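Local coordinates for protein cytochrome P450 (Rhodococcus erythropolis, PDB 3WEC) that hydroxylates the quinoline nitrogen of aurachin alkaloids as a heme-containing monooxygenase, a step essential for their antibiotic activity, at residues 85-90 / 195-200; 129-134 / 371-376; 270-275 / 294-299. All coordinates share one frame; numbering follows the deposited sequence.

In the fold
Following the chain from its N terminus, the loop 85-90 between the B' and C helices comes first, and contact 1 closes when the G helix, 194-216, returns to it at 195-200. Before that closure the D helix has already supplied 129-134, whose partner is 371-376 on the L helix, so contacts 1 and 2 cross. Contact 3, between the turn at 270-275 that follows helix 240-271 and the end of the K helix at 294-299, lies within the span that contact 2 closes. Leu-294 of contact 3 packs on Leu-371 of contact 2, joining the K and L helices. Contact 1 lies across the chain's centre from contact 3, their centres about 32 Å apart.

Contact 1: residues 85-90 / 195-200; sequences MPPFLG and EVADRR
Pro-87 presents the CG and CD corner of its pyrrolidine ring to Ala-197 and Arg-200, while on the helical side the Arg-199 guanidinium is engaged with its own helix. Over one face of that guanidinium sits Glu-195 OE1, 3.5 Å above the plane and displaced toward the rim, so the attraction is one of charge, with no N-H aimed at the oxygen. The contact itself is carried by the proline. Its CD lies 3.8 Å from Ala-197 CB, a methyl-to-ring packing, and its CG rests 3.6 Å from Ala-197 O. That carbonyl oxygen already takes a backbone hydrogen bond from Arg-200 N. Farther along the helix, Pro-87 CG comes 4.0 Å from Arg-200 CB; the arginine chain bends at chi2 and chi3 beyond this point, and only its base takes part. In the P450 fold this is where the loop between the B' and C helices meets the start of the G helix, part of the lid over the substrate pocket. The next residue, Phe-88, touches the bound aurachin intermediate, and Leu-89 packs on Leu-249 and Val-252 of helix 240-271. The contact is small and rests on van der Waals packing, one of its partners being a carbonyl oxygen already bonded within the helix; shape, and not directional bonding, joins loop to helix at this point.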
# COMPACT_ATOMS: atom_id res chain seq x y z
N MET A 85 4.74 -7.76 -19.24
CA MET A 85 4.72 -7.31 -17.84
C MET A 85 5.85 -6.34 -17.52
O MET A 85 7.00 -6.63 -17.82
CB MET A 85 4.85 -8.50 -16.87
CG MET A 85 3.56 -9.25 -16.53
SD MET A 85 2.25 -8.23 -15.80
CE MET A 85 2.87 -7.87 -14.15
N PRO A 86 5.53 -5.19 -16.90
CA PRO A 86 6.50 -4.27 -16.29
C PRO A 86 7.10 -4.94 -15.06
O PRO A 86 6.54 -5.93 -14.58
CB PRO A 86 5.61 -3.09 -15.87
CG PRO A 86 4.27 -3.70 -15.64
CD PRO A 86 4.14 -4.73 -16.70
N PRO A 87 8.25 -4.45 -14.55
CA PRO A 87 8.79 -5.00 -13.29
C PRO A 87 7.75 -4.90 -12.17
O PRO A 87 7.19 -3.84 -11.92
CB PRO A 87 9.97 -4.09 -12.96
CG PRO A 87 10.31 -3.39 -14.23
CD PRO A 87 9.05 -3.31 -15.04
N PHE A 88 7.48 -6.04 -11.54
CA PHE A 88 6.40 -6.14 -10.58
C PHE A 88 6.77 -7.11 -9.46
O PHE A 88 7.23 -8.24 -9.73
CB PHE A 88 5.13 -6.57 -11.32
CG PHE A 88 3.92 -6.71 -10.45
CD1 PHE A 88 3.19 -7.89 -10.46
CD2 PHE A 88 3.49 -5.68 -9.62
CE1 PHE A 88 2.06 -8.03 -9.67
CE2 PHE A 88 2.37 -5.82 -8.82
CZ PHE A 88 1.65 -7.00 -8.84
N LEU A 89 6.62 -6.63 -8.21
CA LEU A 89 6.70 -7.47 -7.00
C LEU A 89 5.82 -8.68 -7.20
O LEU A 89 4.65 -8.54 -7.56
CB LEU A 89 6.18 -6.72 -5.77
CG LEU A 89 7.00 -6.17 -4.59
CD1 LEU A 89 6.07 -5.97 -3.39
CD2 LEU A 89 8.17 -7.06 -4.18
N GLY A 90 6.33 -9.89 -7.01
CA GLY A 90 5.44 -11.03 -7.23
C GLY A 90 5.36 -11.61 -8.64
O GLY A 90 4.69 -12.63 -8.87
N GLU A 195 13.48 1.70 -21.16
CA GLU A 195 14.64 2.21 -20.43
C GLU A 195 14.37 2.37 -18.93
O GLU A 195 15.32 2.42 -18.14
CB GLU A 195 15.09 3.56 -21.02
CG GLU A 195 15.84 4.47 -20.04
CD GLU A 195 16.39 5.75 -20.65
OE1 GLU A 195 16.48 6.75 -19.91
OE2 GLU A 195 16.73 5.77 -21.86
N VAL A 196 13.08 2.44 -18.58
CA VAL A 196 12.55 2.70 -17.26
C VAL A 196 12.27 1.38 -16.56
O VAL A 196 12.60 1.22 -15.37
CB VAL A 196 11.24 3.54 -17.36
CG1 VAL A 196 10.48 3.55 -16.03
CG2 VAL A 196 11.54 4.96 -17.79
N ALA A 197 11.67 0.44 -17.29
CA ALA A 197 11.59 -0.98 -16.85
C ALA A 197 13.02 -1.41 -16.48
O ALA A 197 13.29 -1.73 -15.37
CB ALA A 197 11.01 -1.86 -17.97
N ASP A 198 13.94 -1.36 -17.44
CA ASP A 198 15.38 -1.64 -17.21
C ASP A 198 15.95 -0.91 -16.00
O ASP A 198 16.43 -1.57 -15.05
CB ASP A 198 16.23 -1.25 -18.45
CG ASP A 198 15.97 -2.13 -19.66
OD1 ASP A 198 16.72 -2.01 -20.65
OD2 ASP A 198 15.02 -2.95 -19.62
N ARG A 199 15.89 0.42 -16.01
CA ARG A 199 16.34 1.26 -14.89
C ARG A 199 15.79 0.78 -13.52
O ARG A 199 16.41 0.94 -12.44
CB ARG A 199 15.80 2.63 -15.14
CG ARG A 199 16.57 3.76 -14.54
CD ARG A 199 16.95 4.59 -15.74
NE ARG A 199 16.94 6.02 -15.49
CZ ARG A 199 17.73 6.87 -16.17
NH1 ARG A 199 18.60 6.39 -17.04
NH2 ARG A 199 17.71 8.16 -15.92
N ARG A 200 14.62 0.18 -13.57
CA ARG A 200 13.86 -0.21 -12.37
C ARG A 200 14.28 -1.60 -11.97
O ARG A 200 14.43 -1.92 -10.78
CB ARG A 200 12.40 -0.25 -12.76
CG ARG A 200 11.38 0.16 -11.73
CD ARG A 200 10.75 1.45 -12.15
NE ARG A 200 9.30 1.34 -12.19
CZ ARG A 200 8.46 2.34 -12.44
NH1 ARG A 200 8.87 3.58 -12.65
NH2 ARG A 200 7.18 2.08 -12.51

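Contact 2: residues 129-134 / 371-376; sequences DIVLSA and LQHFLR
The D and L helices belong to the helical bundle that, with helix E and the long helix 240-271, forms the conserved core of the P450 fold, and here His-373 of the L helix is set against Val-131 and Leu-132 of the D helix. The L helix begins just after Cys-361, the axial ligand of the heme iron, and its segment 371-376 meets the start of helix 128-141 with Leu-132 and His-373 as the closest backbone pair, their CA atoms 5.8 Å apart. The imidazole points from the L helix at the D helix and touches both residues. Leu-132 CB lies over one face of the ring, 4.0 Å from His-373 ND1, and the rest of the leucine runs on toward Glu-377. Val-131 meets the CD2 side of the imidazole obliquely, the two side chains crossing at about a right angle; its CG1 branch, set opposite the backbone N (chi1 175°), does the touching. The buried valine also packs on Ser-369 and Met-370, one turn earlier on the L helix. At the polar end, His-373 NE2 is hydrogen-bonded to Asp-128 OD2 at the start of the D helix, a bond that helps fix the rotation of the ring. With the imidazole held in this way, its nearest approach to the valine is the 3.5 Å between Val-131 CG1 and His-373 CD2.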
# COMPACT_ATOMS: atom_id res chain seq x y z
N ASP A 129 10.31 8.72 18.28
CA ASP A 129 10.94 10.05 18.15
C ASP A 129 11.36 10.34 16.71
O ASP A 129 11.21 11.46 16.20
CB ASP A 129 12.15 10.20 19.10
CG ASP A 129 11.80 10.91 20.41
OD1 ASP A 129 10.61 11.18 20.65
OD2 ASP A 129 12.73 11.23 21.19
N ILE A 130 11.85 9.33 16.02
CA ILE A 130 12.30 9.55 14.67
C ILE A 130 11.13 9.58 13.66
O ILE A 130 11.25 10.18 12.58
CB ILE A 130 13.44 8.58 14.28
CG1 ILE A 130 12.92 7.45 13.43
CG2 ILE A 130 14.23 8.11 15.52
CD1 ILE A 130 12.93 7.81 11.96
N VAL A 131 9.99 8.97 14.01
CA VAL A 131 8.79 9.08 13.17
C VAL A 131 8.25 10.50 13.24
O VAL A 131 7.94 11.11 12.21
CB VAL A 131 7.67 8.10 13.59
CG1 VAL A 131 6.42 8.35 12.75
CG2 VAL A 131 8.14 6.65 13.43
N LEU A 132 8.14 11.01 14.47
CA LEU A 132 7.73 12.37 14.73
C LEU A 132 8.62 13.39 14.02
O LEU A 132 8.12 14.35 13.44
CB LEU A 132 7.74 12.64 16.25
CG LEU A 132 7.81 14.08 16.76
CD1 LEU A 132 6.57 14.87 16.39
CD2 LEU A 132 8.05 14.14 18.25
N SER A 133 9.93 13.18 14.09
CA SER A 133 10.91 14.07 13.48
C SER A 133 10.67 14.15 11.98
O SER A 133 10.57 15.25 11.40
CB SER A 133 12.31 13.54 13.77
OG SER A 133 13.28 14.52 13.54
N ALA A 134 10.57 12.98 11.35
CA ALA A 134 10.23 12.89 9.94
C ALA A 134 8.86 13.53 9.65
O ALA A 134 8.73 14.28 8.66
CB ALA A 134 10.26 11.45 9.48
N LEU A 371 1.07 8.21 9.93
CA LEU A 371 -0.04 8.97 9.43
C LEU A 371 -0.61 9.83 10.54
O LEU A 371 -0.97 10.97 10.29
CB LEU A 371 -1.10 8.03 8.82
CG LEU A 371 -0.74 7.46 7.43
CD1 LEU A 371 -1.73 6.38 7.00
CD2 LEU A 371 -0.64 8.54 6.37
N GLN A 372 -0.64 9.29 11.76
CA GLN A 372 -1.11 10.00 12.98
C GLN A 372 -0.23 11.13 13.41
O GLN A 372 -0.75 12.20 13.75
CB GLN A 372 -1.24 9.05 14.16
CG GLN A 372 -2.36 8.06 13.94
CD GLN A 372 -2.35 6.95 14.94
OE1 GLN A 372 -1.51 6.93 15.84
NE2 GLN A 372 -3.31 6.04 14.81
N HIS A 373 1.09 10.90 13.42
CA HIS A 373 2.04 11.98 13.71
C HIS A 373 1.98 13.03 12.64
O HIS A 373 2.20 14.21 12.92
CB HIS A 373 3.48 11.48 13.76
CG HIS A 373 3.83 10.75 15.00
ND1 HIS A 373 3.95 11.36 16.18
CD2 HIS A 373 4.13 9.41 15.21
CE1 HIS A 373 4.29 10.46 17.12
NE2 HIS A 373 4.40 9.26 16.51
N PHE A 374 1.75 12.60 11.40
CA PHE A 374 1.70 13.57 10.31
C PHE A 374 0.50 14.48 10.46
O PHE A 374 0.64 15.69 10.31
CB PHE A 374 1.66 12.90 8.94
CG PHE A 374 1.59 13.88 7.79
CD1 PHE A 374 2.74 14.40 7.24
CD2 PHE A 374 0.36 14.26 7.26
CE1 PHE A 374 2.68 15.29 6.18
CE2 PHE A 374 0.30 15.13 6.19
CZ PHE A 374 1.46 15.67 5.67
N LEU A 375 -0.67 13.89 10.72
CA LEU A 375 -1.91 14.63 10.86
C LEU A 375 -1.84 15.58 12.10
O LEU A 375 -2.23 16.75 12.01
CB LEU A 375 -3.10 13.67 10.94
CG LEU A 375 -4.52 14.11 10.58
CD1 LEU A 375 -5.54 13.39 11.45
CD2 LEU A 375 -4.75 15.60 10.61
N ARG A 376 -1.31 15.07 13.22
CA ARG A 376 -1.14 15.81 14.47
C ARG A 376 -0.28 17.07 14.29
O ARG A 376 -0.62 18.13 14.82
CB ARG A 376 -0.55 14.96 15.60
CG ARG A 376 -0.32 15.79 16.86
CD ARG A 376 0.15 15.01 18.10
NE ARG A 376 -0.80 13.98 18.49
CZ ARG A 376 -0.71 12.70 18.11
NH1 ARG A 376 0.30 12.27 17.36
NH2 ARG A 376 -1.64 11.85 18.51

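Contact 3: residues 270-275 / 294-299; sequences SRHADQ and LRFEPP
Phe-296 and Glu-297 face His-272 and Arg-271 where the K helix of the P450 fold ends near the turn between helix 240-271 and the J helix. Along 294-299, Leu-294 turns to the L helix and the buried Arg-295 is the arginine of the ExxR motif, its NE in a salt bridge with Glu-292. Phe-296, with CG opposite its backbone N (chi1 -166°), reaches toward the turn, where CE2 and CZ each lie 4.1 Å from His-272 NE2. The two side chains approach from opposite directions and meet obliquely, ring centroids 5.8 Å apart and planes at 84°. Phe-296 also forms a cation-pi contact with Arg-333. Glu-297, the first residue to leave the helix, has its carboxylate held mainly by others: OE1 forms a salt bridge with Arg-400 NH2 and a hydrogen bond with the Tyr-27 hydroxyl. Pro-299, farther on, touches the heme. Across the contact, His-272 occupies the N-cap position of the J helix, while Arg-271 NE forms a salt bridge with Glu-389. Arg-271 and Glu-297 are of opposite charge but stay beyond salt-bridge distance: OE2 of the glutamate lies at the edge of the guanidinium, near its plane, with Arg-271 NH1 4.2 Å from Glu-297 OE2.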
# COMPACT_ATOMS: atom_id res chain seq x y z
N SER A 270 -8.89 19.32 2.18
CA SER A 270 -9.11 20.47 1.32
C SER A 270 -10.58 20.51 0.92
O SER A 270 -11.25 21.55 0.96
CB SER A 270 -8.24 20.38 0.05
OG SER A 270 -8.33 21.57 -0.74
N ARG A 271 -11.09 19.34 0.56
CA ARG A 271 -12.48 19.22 0.17
C ARG A 271 -13.47 19.31 1.33
O ARG A 271 -14.63 19.62 1.11
CB ARG A 271 -12.66 17.94 -0.63
CG ARG A 271 -12.18 18.07 -2.07
CD ARG A 271 -12.02 16.69 -2.66
NE ARG A 271 -11.56 16.75 -4.05
CZ ARG A 271 -11.27 15.67 -4.77
NH1 ARG A 271 -11.38 14.45 -4.24
NH2 ARG A 271 -10.85 15.80 -6.01
N HIS A 272 -13.03 19.01 2.56
CA HIS A 272 -13.95 19.02 3.74
C HIS A 272 -13.35 19.77 4.91
O HIS A 272 -12.94 19.16 5.91
CB HIS A 272 -14.35 17.59 4.14
CG HIS A 272 -14.84 16.72 2.97
ND1 HIS A 272 -16.11 16.80 2.47
CD2 HIS A 272 -14.19 15.75 2.22
CE1 HIS A 272 -16.24 15.93 1.45
NE2 HIS A 272 -15.06 15.28 1.31
N ALA A 273 -13.32 21.10 4.82
CA ALA A 273 -12.52 21.93 5.74
C ALA A 273 -13.02 21.84 7.17
O ALA A 273 -12.28 22.06 8.13
CB ALA A 273 -12.49 23.38 5.29
N ASP A 274 -14.30 21.50 7.30
CA ASP A 274 -14.97 21.38 8.59
C ASP A 274 -14.46 20.16 9.37
O ASP A 274 -14.33 20.24 10.59
CB ASP A 274 -16.50 21.31 8.39
CG ASP A 274 -16.93 20.10 7.55
OD1 ASP A 274 -16.75 20.13 6.30
OD2 ASP A 274 -17.43 19.11 8.12
N GLN A 275 -14.16 19.06 8.67
CA GLN A 275 -13.69 17.82 9.30
C GLN A 275 -12.28 18.02 9.84
O GLN A 275 -11.89 17.43 10.86
CB GLN A 275 -13.67 16.65 8.29
CG GLN A 275 -15.03 16.19 7.76
CD GLN A 275 -15.95 15.68 8.86
OE1 GLN A 275 -15.52 15.00 9.78
NE2 GLN A 275 -17.24 16.03 8.77
N LEU A 294 -8.22 6.64 5.52
CA LEU A 294 -7.80 5.38 4.90
C LEU A 294 -9.02 4.63 4.37
O LEU A 294 -8.92 3.95 3.32
CB LEU A 294 -7.01 4.49 5.88
CG LEU A 294 -5.53 4.77 6.15
CD1 LEU A 294 -5.08 4.08 7.42
CD2 LEU A 294 -4.58 4.35 5.04
N ARG A 295 -10.15 4.78 5.08
CA ARG A 295 -11.43 4.23 4.63
C ARG A 295 -12.00 4.96 3.40
O ARG A 295 -12.36 4.32 2.41
CB ARG A 295 -12.48 4.22 5.76
CG ARG A 295 -13.73 3.44 5.36
CD ARG A 295 -14.95 3.76 6.23
NE ARG A 295 -15.42 5.14 6.21
CZ ARG A 295 -16.20 5.70 5.27
NH1 ARG A 295 -16.60 5.02 4.21
NH2 ARG A 295 -16.60 6.96 5.41
N PHE A 296 -12.11 6.29 3.50
CA PHE A 296 -12.66 7.18 2.46
C PHE A 296 -11.77 7.24 1.22
O PHE A 296 -12.27 7.31 0.11
CB PHE A 296 -12.85 8.60 3.03
CG PHE A 296 -13.70 9.50 2.19
CD1 PHE A 296 -15.09 9.35 2.16
CD2 PHE A 296 -13.14 10.54 1.45
CE1 PHE A 296 -15.89 10.21 1.38
CE2 PHE A 296 -13.93 11.39 0.66
CZ PHE A 296 -15.31 11.23 0.64
N GLU A 297 -10.46 7.26 1.41
CA GLU A 297 -9.57 7.35 0.27
C GLU A 297 -8.38 6.41 0.45
O GLU A 297 -7.28 6.86 0.74
CB GLU A 297 -9.08 8.79 0.05
CG GLU A 297 -10.11 9.78 -0.51
CD GLU A 297 -10.30 9.69 -2.01
OE1 GLU A 297 -9.78 8.74 -2.64
OE2 GLU A 297 -11.01 10.56 -2.58
N PRO A 298 -8.60 5.09 0.26
CA PRO A 298 -7.53 4.12 0.53
C PRO A 298 -6.46 4.22 -0.53
O PRO A 298 -6.75 4.64 -1.64
CB PRO A 298 -8.26 2.76 0.47
CG PRO A 298 -9.71 3.06 0.17
CD PRO A 298 -9.78 4.46 -0.37
N PRO A 299 -5.19 3.90 -0.18
CA PRO A 299 -4.18 4.07 -1.23
C PRO A 299 -4.21 2.90 -2.23
O PRO A 299 -3.84 3.08 -3.42
CB PRO A 299 -2.86 4.12 -0.43
CG PRO A 299 -3.16 3.31 0.79
CD PRO A 299 -4.61 3.52 1.12